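Local structure of probable enoyl-CoA hydratase/isomerase (Pseudomonas aeruginosa PAO1, 5WYD) at residues L51-H54 against L55-D59; N38-R42 against D43-G47; T236-P239 against E240-E243. The protein probably acts as an enoyl-CoA hydratase/isomerase of the crotonase superfamily, with a likely role in making the diffusible signal factor of its bacterium. The protein carries 1 engineered substitution. All blocks are in the same frame, centred on the assembly; numbering follows the deposited sequence.

Contact 1: residues L51-H54 against L55-D59; sequences LIEH and LNRDD
Ile52 O takes the N-H of Asn56 in a 2.8 Å bond, with 159° at the hydrogen. It is one rung of an alpha-helical ladder in the last turns of helix 42-57, the helix of the beta-alpha-beta crossover between strands 27-32 and 63-68. Leu55 N to Leu51 O at 2.9 Å is the rung before. Arg57 N to Glu53 O and Asp58 N to His54 O follow. Asp58 then leaves helical geometry, and its OD1 accepts from Asp60 N just beyond.

The buried side faces the sheet. Leu55 CD1 lies 4.1 Å from Leu51 CG and 4.3 Å from Ile52 CD1. Leu51 and Leu55 rest on Ile30, while Ile52 and Leu55 rest on Leu64, one residue on each of the two strands.

The other side is polar. Arg57 has CG beside its backbone N (chi1 -64°) and is extended as far as NE, which lays it alongside Glu53. Glu53 OE1 and Arg57 NH2 are 4.1 Å apart, too far for a salt bridge, though the opposite charges probably attract. His54 ND1 bonds back to Gln50 O, which helps fix the turn of the ring. The guanidinium plane stands 84° to that ring, with Arg57 NH1 4.1 Å above the centre of one imidazole face.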
# COMPACT_ATOMS: atom_id res chain seq x y z
N LEU A 51 -4.42 -31.58 -2.34
CA LEU A 51 -4.44 -31.95 -3.74
C LEU A 51 -3.74 -30.90 -4.57
O LEU A 51 -2.84 -31.23 -5.35
CB LEU A 51 -5.88 -32.18 -4.18
CG LEU A 51 -6.17 -32.64 -5.59
CD1 LEU A 51 -5.34 -33.86 -5.88
CD2 LEU A 51 -7.63 -33.04 -5.53
N ILE A 52 -3.99 -29.63 -4.27
CA ILE A 52 -3.37 -28.54 -5.03
C ILE A 52 -1.86 -28.60 -4.93
O ILE A 52 -1.15 -28.41 -5.93
CB ILE A 52 -3.88 -27.19 -4.52
CG1 ILE A 52 -5.37 -27.08 -4.75
CG2 ILE A 52 -3.20 -26.08 -5.28
CD1 ILE A 52 -5.75 -27.11 -6.22
N GLU A 53 -1.33 -28.87 -3.74
CA GLU A 53 0.11 -28.93 -3.57
C GLU A 53 0.72 -30.06 -4.38
O GLU A 53 1.81 -29.92 -4.93
CB GLU A 53 0.46 -29.10 -2.12
CG GLU A 53 -0.13 -28.03 -1.27
CD GLU A 53 0.20 -28.25 0.17
OE1 GLU A 53 0.89 -29.26 0.45
OE2 GLU A 53 -0.26 -27.47 1.02
N HIS A 54 0.06 -31.22 -4.39
CA HIS A 54 0.56 -32.32 -5.20
C HIS A 54 0.53 -31.94 -6.66
O HIS A 54 1.46 -32.26 -7.42
CB HIS A 54 -0.29 -33.56 -4.93
CG HIS A 54 0.03 -34.24 -3.64
ND1 HIS A 54 -0.42 -33.75 -2.43
CD2 HIS A 54 0.71 -35.37 -3.36
CE1 HIS A 54 -0.00 -34.54 -1.46
NE2 HIS A 54 0.68 -35.54 -2.00
N LEU A 55 -0.55 -31.27 -7.08
CA LEU A 55 -0.69 -30.86 -8.47
C LEU A 55 0.39 -29.87 -8.86
O LEU A 55 1.02 -29.99 -9.92
CB LEU A 55 -2.08 -30.25 -8.66
CG LEU A 55 -3.26 -31.19 -8.42
CD1 LEU A 55 -4.57 -30.48 -8.70
CD2 LEU A 55 -3.12 -32.50 -9.19
N ASN A 56 0.67 -28.93 -7.96
CA ASN A 56 1.73 -27.97 -8.21
C ASN A 56 3.05 -28.66 -8.41
O ASN A 56 3.89 -28.18 -9.17
CB ASN A 56 1.84 -27.01 -7.04
CG ASN A 56 0.77 -26.01 -7.04
OD1 ASN A 56 0.38 -25.49 -6.01
ND2 ASN A 56 0.26 -25.73 -8.22
N ARG A 57 3.30 -29.72 -7.67
CA ARG A 57 4.54 -30.45 -7.85
C ARG A 57 4.61 -31.15 -9.21
O ARG A 57 5.67 -31.17 -9.83
CB ARG A 57 4.72 -31.44 -6.72
CG ARG A 57 4.87 -30.76 -5.37
CD ARG A 57 5.32 -31.78 -4.34
NE ARG A 57 5.37 -31.21 -3.00
CZ ARG A 57 4.37 -31.29 -2.12
NH1 ARG A 57 3.25 -31.92 -2.45
NH2 ARG A 57 4.49 -30.74 -0.92
N ASP A 58 3.50 -31.73 -9.67
CA ASP A 58 3.54 -32.45 -10.93
C ASP A 58 3.67 -31.52 -12.12
O ASP A 58 2.85 -30.61 -12.30
CB ASP A 58 2.30 -33.30 -11.09
CG ASP A 58 2.44 -34.28 -12.19
OD1 ASP A 58 3.38 -34.13 -13.00
OD2 ASP A 58 1.63 -35.23 -12.24
N ASP A 59 4.62 -31.81 -13.01
CA ASP A 59 4.82 -30.97 -14.19
C ASP A 59 3.98 -31.43 -15.37
O ASP A 59 3.94 -30.72 -16.39
CB ASP A 59 6.28 -30.97 -14.62
CG ASP A 59 7.18 -30.44 -13.54
OD1 ASP A 59 6.66 -30.12 -12.46
OD2 ASP A 59 8.40 -30.32 -13.78

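Contact 2: residues N38-R42 against D43-G47; sequences NTWDR and DSLIG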
# COMPACT_ATOMS: atom_id res chain seq x y z
N ASN A 38 -23.33 -31.63 -2.35
CA ASN A 38 -21.91 -31.41 -2.60
C ASN A 38 -21.35 -30.31 -1.71
O ASN A 38 -20.47 -29.55 -2.11
CB ASN A 38 -21.65 -31.15 -4.09
CG ASN A 38 -21.86 -32.40 -4.92
OD1 ASN A 38 -21.71 -33.51 -4.43
ND2 ASN A 38 -22.28 -32.22 -6.16
N THR A 39 -21.89 -30.21 -0.49
CA THR A 39 -21.43 -29.23 0.47
C THR A 39 -20.04 -29.60 0.97
O THR A 39 -19.68 -30.77 1.09
CB THR A 39 -22.41 -29.10 1.65
OG1 THR A 39 -21.84 -28.29 2.68
CG2 THR A 39 -22.72 -30.46 2.23
N TRP A 40 -19.23 -28.57 1.22
CA TRP A 40 -17.86 -28.75 1.70
C TRP A 40 -17.79 -29.33 3.09
O TRP A 40 -18.63 -29.05 3.95
CB TRP A 40 -17.09 -27.44 1.70
CG TRP A 40 -16.70 -27.05 0.37
CD1 TRP A 40 -17.27 -26.11 -0.40
CD2 TRP A 40 -15.66 -27.66 -0.41
NE1 TRP A 40 -16.63 -26.05 -1.61
CE2 TRP A 40 -15.64 -27.00 -1.64
CE3 TRP A 40 -14.75 -28.69 -0.18
CZ2 TRP A 40 -14.74 -27.34 -2.64
CZ3 TRP A 40 -13.86 -29.03 -1.18
CH2 TRP A 40 -13.86 -28.36 -2.39
N ASP A 41 -16.73 -30.09 3.33
CA ASP A 41 -16.48 -30.76 4.58
C ASP A 41 -15.02 -30.54 4.94
O ASP A 41 -14.20 -30.17 4.09
CB ASP A 41 -16.82 -32.25 4.41
CG ASP A 41 -16.64 -33.07 5.67
OD1 ASP A 41 -16.05 -32.58 6.66
OD2 ASP A 41 -17.10 -34.24 5.65
N ARG A 42 -14.70 -30.73 6.22
CA ARG A 42 -13.31 -30.64 6.65
C ARG A 42 -12.42 -31.64 5.92
O ARG A 42 -11.28 -31.33 5.57
CB ARG A 42 -13.18 -30.95 8.11
CG ARG A 42 -11.76 -31.34 8.47
CD ARG A 42 -11.72 -31.82 9.84
NE ARG A 42 -12.24 -30.84 10.75
CZ ARG A 42 -11.45 -30.08 11.45
NH1 ARG A 42 -10.12 -30.21 11.31
NH2 ARG A 42 -12.03 -29.23 12.28
N ASP A 43 -12.92 -32.86 5.78
CA ASP A 43 -12.15 -33.89 5.10
C ASP A 43 -11.89 -33.45 3.67
O ASP A 43 -10.79 -33.63 3.14
CB ASP A 43 -12.91 -35.23 5.16
CG ASP A 43 -11.99 -36.48 5.13
OD1 ASP A 43 -10.79 -36.36 4.82
OD2 ASP A 43 -12.49 -37.59 5.42
N SER A 44 -12.91 -32.84 3.05
CA SER A 44 -12.77 -32.32 1.70
C SER A 44 -11.80 -31.14 1.62
O SER A 44 -10.94 -31.10 0.73
CB SER A 44 -14.17 -31.96 1.17
OG SER A 44 -14.85 -31.07 2.03
N LEU A 45 -11.89 -30.19 2.55
CA LEU A 45 -11.06 -28.99 2.47
C LEU A 45 -9.57 -29.30 2.59
O LEU A 45 -8.76 -28.71 1.86
CB LEU A 45 -11.46 -27.99 3.54
CG LEU A 45 -12.83 -27.35 3.35
CD1 LEU A 45 -13.11 -26.36 4.43
CD2 LEU A 45 -12.84 -26.65 2.03
N ILE A 46 -9.18 -30.15 3.53
CA ILE A 46 -7.75 -30.46 3.63
C ILE A 46 -7.28 -31.14 2.37
O ILE A 46 -6.25 -30.77 1.79
CB ILE A 46 -7.45 -31.33 4.87
CG1 ILE A 46 -7.70 -30.56 6.16
CG2 ILE A 46 -6.00 -31.79 4.82
CD1 ILE A 46 -7.60 -31.43 7.38
N GLY A 47 -8.05 -32.10 1.86
CA GLY A 47 -7.63 -32.77 0.65
C GLY A 47 -7.42 -31.76 -0.45
O GLY A 47 -6.39 -31.77 -1.12
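Asp41 holds the start of helix 42-57 with both its backbone and its side chain. Its O accepts from Leu45 N at 2.8 Å, the first full helical bond here. Arg42 O takes Ile46 N in a nearly straight bond of 3.2 Å. Asp41 is the N-cap: its CG stands opposite the backbone N (chi1 -178°), beside its carbonyl carbon, and OD1 receives Asp43 N in a weak capping bond of 3.3 Å. Ser44 OG also donates to Asp41 O, but the modelled separation is so short that the position of OG is doubtful.

Trp40 packs against the first turn of the helix. Ser44 CB is 3.6 Å from Trp40 CE3. Leu45 CD2 approaches the rim of the Trp40 indole obliquely, 3.6 Å from Trp40 CE3.

Further out, Leu45 packs on Phe98 and Ala101 of helix 88-106, and Arg42 reaches Glu93 of that helix in a salt bridge. Trp40 is tied by its backbone to Gly77. Asp41 OD2 forms a salt bridge with Lys18. The Asp41 carboxylate thus meets a lysine and the N-terminal end of the helix, and both would probably favour its negative charge.

Contact 3: residues T236-P239 against E240-E243; sequences TWLP and EERE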
# COMPACT_ATOMS: atom_id res chain seq x y z
N THR A 236 2.98 -0.86 -9.20
CA THR A 236 4.19 -1.35 -8.54
C THR A 236 4.76 -2.59 -9.21
O THR A 236 5.93 -2.92 -9.00
CB THR A 236 3.86 -1.68 -7.12
OG1 THR A 236 3.27 -2.97 -7.11
CG2 THR A 236 2.82 -0.70 -6.64
N TRP A 237 3.91 -3.42 -9.80
CA TRP A 237 4.37 -4.67 -10.42
C TRP A 237 5.07 -4.51 -11.76
O TRP A 237 5.64 -5.50 -12.22
CB TRP A 237 3.18 -5.61 -10.61
CG TRP A 237 2.52 -5.93 -9.34
CD1 TRP A 237 1.40 -5.36 -8.84
CD2 TRP A 237 2.94 -6.91 -8.39
NE1 TRP A 237 1.10 -5.91 -7.61
CE2 TRP A 237 2.03 -6.87 -7.32
CE3 TRP A 237 4.01 -7.80 -8.33
CZ2 TRP A 237 2.15 -7.69 -6.21
CZ3 TRP A 237 4.13 -8.62 -7.22
CH2 TRP A 237 3.20 -8.56 -6.18
N LEU A 238 5.04 -3.35 -12.41
CA LEU A 238 5.62 -3.27 -13.75
C LEU A 238 7.10 -3.58 -13.84
O LEU A 238 7.48 -4.35 -14.74
CB LEU A 238 5.34 -1.89 -14.38
CG LEU A 238 3.92 -1.50 -14.83
CD1 LEU A 238 3.44 -2.48 -15.95
CD2 LEU A 238 2.90 -1.38 -13.74
N PRO A 239 7.98 -3.09 -12.96
CA PRO A 239 9.40 -3.45 -13.09
C PRO A 239 9.62 -4.94 -12.99
O PRO A 239 10.46 -5.50 -13.72
CB PRO A 239 10.07 -2.67 -11.94
CG PRO A 239 8.99 -2.24 -11.04
CD PRO A 239 7.79 -2.07 -11.91
N GLU A 240 8.87 -5.60 -12.10
CA GLU A 240 8.96 -7.04 -12.00
C GLU A 240 8.51 -7.72 -13.29
O GLU A 240 9.10 -8.71 -13.72
CB GLU A 240 8.12 -7.51 -10.82
CG GLU A 240 8.20 -9.01 -10.58
CD GLU A 240 7.55 -9.43 -9.27
OE1 GLU A 240 7.04 -8.54 -8.54
OE2 GLU A 240 7.55 -10.64 -8.96
N GLU A 241 7.47 -7.18 -13.94
CA GLU A 241 7.02 -7.82 -15.17
C GLU A 241 8.18 -7.88 -16.14
O GLU A 241 8.51 -8.95 -16.66
CB GLU A 241 5.84 -7.06 -15.78
CG GLU A 241 5.15 -7.74 -17.00
CD GLU A 241 4.14 -6.84 -17.70
OE1 GLU A 241 4.46 -5.65 -17.85
OE2 GLU A 241 3.01 -7.27 -18.03
N ARG A 242 8.92 -6.78 -16.28
CA ARG A 242 10.06 -6.80 -17.18
C ARG A 242 11.10 -7.81 -16.72
O ARG A 242 11.68 -8.52 -17.54
CB ARG A 242 10.66 -5.41 -17.30
CG ARG A 242 9.63 -4.34 -17.57
CD ARG A 242 10.31 -3.01 -17.81
NE ARG A 242 9.35 -1.92 -17.71
CZ ARG A 242 9.18 -1.19 -16.62
NH1 ARG A 242 9.92 -1.43 -15.56
NH2 ARG A 242 8.28 -0.23 -16.60
N GLU A 243 11.34 -7.89 -15.41
CA GLU A 243 12.34 -8.83 -14.91
C GLU A 243 11.96 -10.28 -15.19
O GLU A 243 12.80 -11.09 -15.59
CB GLU A 243 12.53 -8.60 -13.42
CG GLU A 243 13.25 -9.69 -12.68
CD GLU A 243 13.42 -9.34 -11.21
OE1 GLU A 243 14.08 -8.32 -10.93
OE2 GLU A 243 12.85 -10.03 -10.35
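Three i to i+4 bonds carry the chain into helix 238-249: Trp237 O accepts from Glu241 N at 3.0 Å, Leu238 O from Arg242 N at 3.2 Å and Pro239 O from Glu243 N at 3.1 Å. Pro239 has no N-H to give, which is readily tolerated near the N-terminal end of a helix.

The side chains of Trp237 and Glu240 run alongside each other in the same direction. Glu240 CG is anti to its backbone N (chi1 -177°) and the chain beyond it is extended, which carries the carboxylate to the benzene part of the indole. There Glu240 OE1 is 3.1 Å from Trp237 CE3, at the ring edge and near its plane. The two planes are 38° apart. The ring edge is the electropositive part of an indole, so it suits a carboxylate oxygen. Arg232 makes a cation-pi contact with the ring and a long, weak ion pair with Glu240 OE1.

Arg242, extended from CG to NE, reaches back toward Leu238 and Pro239. Leu238 O lies over one face of its guanidinium, offset toward the rim, while Arg242 NH1 comes within 3.2 Å of Pro239 CA. On another side, Leu238 CD1 is 3.8 Å from Glu241 OE1.

The strong polar partners of Glu241, Arg242 and Glu243 belong to other chains. Arg242 NH1 and Glu243 OE1 form salt bridges with Glu243 and Arg242 of a third subunit, and Glu241 OE2 accepts from Thr158 N of a second subunit. This turn therefore lies at subunit interfaces of the six-chain assembly, against helices 88-106 and 157-176 of the second subunit, helix 238-249 of the third and helix 88-106 of a fourth.

Contacts 1 and 2 share helix 42-57: contact 2 caps its start and contact 1 covers its last turns, with centres 18 Å apart. Asn38, at the beginning of segment 38-42, bonds through ND2 to Phe73 O, and Phe73 belongs to the pentanedial pocket. Lys72 and Arg179 also line that site in this structure. Contact 3 lies in the C-terminal helical part, on the opposite side of the chain's centre from contact 2, with centres 37 Å apart. Its nearest atoms are about 17 Å from those of contact 1. Contacts 1 and 2 touch no other subunit, whereas contact 3 meets three, so contact 3 lies at subunit interfaces, while the other two stay within a single chain.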